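Local atomic coordinates of protein CLPV1 (Pseudomonas aeruginosa, PDB entry 4UQW), a protein that probably acts as the ATPase that disassembles the contracted TssB-TssC sheath of a type VI secretion system, here represented by its N-terminal domain. Residues 18-29 against 42-53. Numbering follows the deposited sequence.
Sequences LAYKAIEAATVF and HWFHQILQLPDS
The indole of Trp43 carries Ile23 over one face: CD1 of Ile23 lies 3.5 Å from the centroid of the six-membered ring, nearly over its centre, which meets the criteria for a CH-pi contact. At the indole edge, in the ring plane, are the methyl of Ala22 and the carbonyl of Ala19. NE1 of Trp43 donates to Ala19 O at 3.0 Å with an N-H...O angle of 148°, in the carbonyl plane and on a lone pair; because Ile23 N bonds the same oxygen, two donors grip it. With CG of Trp43 anti to its backbone N, the ring reaches across to the other helix. Phe29 and His42 meet ring edge to ring edge, Phe29 CD1 3.6 Å from His42 CD2, their side chains crossing at about a right angle; His42 ND1 bonds the backbone N of Glu39, and NE2 bonds OD1 of Asn35. Helices 17-33 and 40-49 pair within the mainly helical Clp N-terminal domain, the axes of segments 18-29 and 42-49 passing 8.3 Å apart at 115°. CA atoms come within 5.1 Å for Ala26 and His42 and 5.8 Å for Ala22 and Gln46, where small alanines line the interface. Gln46 enters as a knob into the hole formed by Ala22, Ala25, Ala26 and Phe29. Its chain bends at chi2, bringing OE1 against Ala25 CB and NE2 obliquely to 3.7 Å from Phe29 CD2, amide and ring planes 43° apart. Further along 42-53, Leu18 CG packs 3.6 Å from Leu50 CD1, the side chains sliding past each other in opposite directions; Thr116 of helix 116-124 touches Leu18 and Ile47.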
# COMPACT_ATOMS: atom_id res chain seq x y z
N LEU A 18 -11.24 -0.18 -3.93
CA LEU A 18 -10.71 -1.03 -2.85
C LEU A 18 -9.57 -0.28 -2.13
O LEU A 18 -9.50 -0.20 -0.86
CB LEU A 18 -10.25 -2.39 -3.45
CG LEU A 18 -9.71 -3.39 -2.41
CD1 LEU A 18 -9.93 -4.85 -2.87
CD2 LEU A 18 -8.23 -3.18 -2.09
N ALA A 19 -8.63 0.28 -2.88
CA ALA A 19 -7.47 0.96 -2.30
C ALA A 19 -7.91 2.20 -1.54
O ALA A 19 -7.38 2.47 -0.45
CB ALA A 19 -6.43 1.37 -3.36
N TYR A 20 -8.86 3.00 -2.07
CA TYR A 20 -9.25 4.23 -1.41
C TYR A 20 -10.06 3.91 -0.15
O TYR A 20 -9.87 4.53 0.91
CB TYR A 20 -10.10 5.13 -2.31
CG TYR A 20 -9.97 6.64 -2.14
CD1 TYR A 20 -9.55 7.22 -0.94
CD2 TYR A 20 -10.16 7.49 -3.22
CE1 TYR A 20 -9.42 8.61 -0.80
CE2 TYR A 20 -10.06 8.87 -3.10
CZ TYR A 20 -9.68 9.43 -1.89
OH TYR A 20 -9.51 10.79 -1.72
N LYS A 21 -10.95 2.93 -0.23
CA LYS A 21 -11.71 2.57 0.98
C LYS A 21 -10.77 2.06 2.05
O LYS A 21 -10.99 2.28 3.25
CB LYS A 21 -12.79 1.52 0.65
CG LYS A 21 -13.98 2.17 -0.13
CD LYS A 21 -15.00 1.09 -0.55
CE LYS A 21 -16.11 1.67 -1.43
NZ LYS A 21 -16.76 0.56 -2.20
N ALA A 22 -9.66 1.42 1.64
CA ALA A 22 -8.73 0.94 2.66
C ALA A 22 -7.91 2.09 3.28
O ALA A 22 -7.50 1.98 4.43
CB ALA A 22 -7.79 -0.16 2.09
N ILE A 23 -7.62 3.17 2.53
CA ILE A 23 -7.04 4.40 3.10
C ILE A 23 -7.98 4.94 4.19
O ILE A 23 -7.55 5.37 5.28
CB ILE A 23 -6.86 5.59 2.00
CG1 ILE A 23 -5.62 5.32 1.20
CG2 ILE A 23 -6.82 7.02 2.68
CD1 ILE A 23 -4.33 5.48 2.02
N GLU A 24 -9.27 5.01 3.88
CA GLU A 24 -10.26 5.48 4.86
C GLU A 24 -10.25 4.58 6.08
O GLU A 24 -10.22 5.08 7.20
CB GLU A 24 -11.64 5.54 4.19
CG GLU A 24 -12.70 6.10 5.13
CD GLU A 24 -14.07 6.28 4.44
OE1 GLU A 24 -14.15 6.10 3.21
OE2 GLU A 24 -15.01 6.64 5.17
N ALA A 25 -10.28 3.27 5.89
CA ALA A 25 -10.29 2.33 7.02
C ALA A 25 -9.01 2.47 7.82
O ALA A 25 -9.03 2.37 9.07
CB ALA A 25 -10.46 0.90 6.52
N ALA A 26 -7.87 2.65 7.12
CA ALA A 26 -6.60 2.84 7.79
C ALA A 26 -6.59 4.08 8.63
O ALA A 26 -5.96 4.09 9.70
CB ALA A 26 -5.49 2.95 6.77
N THR A 27 -7.26 5.12 8.14
CA THR A 27 -7.33 6.35 8.92
C THR A 27 -8.14 6.14 10.19
O THR A 27 -7.75 6.59 11.27
CB THR A 27 -7.98 7.47 8.05
OG1 THR A 27 -7.12 7.75 6.94
CG2 THR A 27 -8.18 8.76 8.85
N VAL A 28 -9.27 5.46 10.07
CA VAL A 28 -10.12 5.21 11.25
C VAL A 28 -9.32 4.39 12.28
O VAL A 28 -9.33 4.67 13.50
CB VAL A 28 -11.39 4.48 10.86
CG1 VAL A 28 -12.15 3.94 12.13
CG2 VAL A 28 -12.25 5.41 9.96
N PHE A 29 -8.60 3.38 11.80
CA PHE A 29 -7.80 2.52 12.70
C PHE A 29 -6.68 3.29 13.36
O PHE A 29 -6.45 3.15 14.58
CB PHE A 29 -7.24 1.34 11.88
CG PHE A 29 -6.43 0.34 12.67
CD1 PHE A 29 -5.08 0.53 12.88
CD2 PHE A 29 -7.02 -0.81 13.14
CE1 PHE A 29 -4.33 -0.40 13.58
CE2 PHE A 29 -6.27 -1.76 13.82
CZ PHE A 29 -4.93 -1.54 14.04
N HIS A 42 -0.51 0.70 8.25
CA HIS A 42 -1.96 0.73 8.46
C HIS A 42 -2.70 0.34 7.19
O HIS A 42 -3.70 -0.37 7.22
CB HIS A 42 -2.45 2.14 8.87
CG HIS A 42 -1.94 2.62 10.19
ND1 HIS A 42 -1.00 3.62 10.25
CD2 HIS A 42 -2.27 2.30 11.46
CE1 HIS A 42 -0.76 3.91 11.52
NE2 HIS A 42 -1.51 3.13 12.27
N TRP A 43 -2.24 0.88 6.05
CA TRP A 43 -2.95 0.72 4.77
C TRP A 43 -2.87 -0.76 4.37
O TRP A 43 -3.88 -1.38 3.99
CB TRP A 43 -2.27 1.58 3.72
CG TRP A 43 -3.09 1.78 2.47
CD1 TRP A 43 -4.38 1.40 2.28
CD2 TRP A 43 -2.65 2.47 1.33
NE1 TRP A 43 -4.79 1.84 1.00
CE2 TRP A 43 -3.74 2.54 0.44
CE3 TRP A 43 -1.45 3.15 1.01
CZ2 TRP A 43 -3.64 3.18 -0.82
CZ3 TRP A 43 -1.33 3.79 -0.21
CH2 TRP A 43 -2.45 3.80 -1.11
N PHE A 44 -1.65 -1.32 4.42
CA PHE A 44 -1.47 -2.71 3.99
C PHE A 44 -2.20 -3.67 4.96
O PHE A 44 -2.82 -4.66 4.52
CB PHE A 44 0.03 -3.06 3.90
CG PHE A 44 0.61 -2.69 2.59
CD1 PHE A 44 0.26 -1.51 1.99
CD2 PHE A 44 1.51 -3.53 1.91
CE1 PHE A 44 0.80 -1.12 0.77
CE2 PHE A 44 2.04 -3.14 0.66
CZ PHE A 44 1.68 -1.96 0.12
N HIS A 45 -2.14 -3.38 6.27
CA HIS A 45 -2.89 -4.21 7.21
C HIS A 45 -4.42 -4.19 6.85
O HIS A 45 -5.08 -5.24 6.82
CB HIS A 45 -2.61 -3.73 8.64
CG HIS A 45 -3.52 -4.36 9.63
ND1 HIS A 45 -3.28 -5.59 10.20
CD2 HIS A 45 -4.71 -3.93 10.11
CE1 HIS A 45 -4.27 -5.87 11.04
NE2 HIS A 45 -5.15 -4.89 11.00
N GLN A 46 -4.94 -3.01 6.53
CA GLN A 46 -6.36 -2.92 6.22
C GLN A 46 -6.70 -3.61 4.91
O GLN A 46 -7.77 -4.27 4.80
CB GLN A 46 -6.83 -1.44 6.18
CG GLN A 46 -6.98 -0.87 7.59
CD GLN A 46 -8.00 -1.54 8.44
OE1 GLN A 46 -9.13 -1.89 8.01
NE2 GLN A 46 -7.60 -1.80 9.64
N ILE A 47 -5.82 -3.53 3.93
CA ILE A 47 -6.07 -4.25 2.68
C ILE A 47 -6.11 -5.76 2.93
O ILE A 47 -7.03 -6.45 2.41
CB ILE A 47 -4.96 -3.89 1.62
CG1 ILE A 47 -5.13 -2.45 1.13
CG2 ILE A 47 -4.98 -4.92 0.44
CD1 ILE A 47 -3.84 -1.90 0.48
N LEU A 48 -5.22 -6.26 3.78
CA LEU A 48 -5.13 -7.69 4.02
C LEU A 48 -6.29 -8.19 4.89
O LEU A 48 -6.48 -9.41 5.01
CB LEU A 48 -3.77 -8.03 4.64
CG LEU A 48 -2.71 -7.90 3.53
CD1 LEU A 48 -1.35 -7.86 4.18
CD2 LEU A 48 -2.79 -9.03 2.55
N GLN A 49 -7.04 -7.26 5.53
CA GLN A 49 -8.25 -7.64 6.29
C GLN A 49 -9.45 -8.00 5.40
O GLN A 49 -10.38 -8.67 5.89
CB GLN A 49 -8.68 -6.50 7.23
CG GLN A 49 -7.75 -6.29 8.42
CD GLN A 49 -7.89 -7.39 9.46
OE1 GLN A 49 -7.15 -8.37 9.43
NE2 GLN A 49 -8.86 -7.25 10.36
N LEU A 50 -9.39 -7.60 4.13
CA LEU A 50 -10.45 -7.88 3.17
C LEU A 50 -10.42 -9.36 2.76
O LEU A 50 -9.44 -10.05 2.98
CB LEU A 50 -10.24 -6.98 1.93
CG LEU A 50 -10.22 -5.48 2.19
CD1 LEU A 50 -9.78 -4.81 0.88
CD2 LEU A 50 -11.64 -5.01 2.52
N PRO A 51 -11.50 -9.82 2.15
CA PRO A 51 -11.50 -11.21 1.70
C PRO A 51 -10.43 -11.52 0.65
O PRO A 51 -9.88 -12.64 0.62
CB PRO A 51 -12.89 -11.36 1.06
CG PRO A 51 -13.71 -10.30 1.72
CD PRO A 51 -12.78 -9.13 1.90
N ASP A 52 -10.13 -10.54 -0.20
CA ASP A 52 -9.17 -10.72 -1.29
C ASP A 52 -8.76 -9.37 -1.83
O ASP A 52 -9.45 -8.36 -1.61
CB ASP A 52 -9.79 -11.60 -2.39
CG ASP A 52 -8.75 -12.23 -3.33
OD1 ASP A 52 -7.55 -12.32 -3.00
OD2 ASP A 52 -9.18 -12.69 -4.43
N SER A 53 -7.65 -9.35 -2.56
CA SER A 53 -7.09 -8.14 -3.16
C SER A 53 -5.89 -8.52 -4.01
O SER A 53 -5.44 -9.68 -3.96
CB SER A 53 -6.63 -7.13 -2.11
OG SER A 53 -5.45 -7.66 -1.45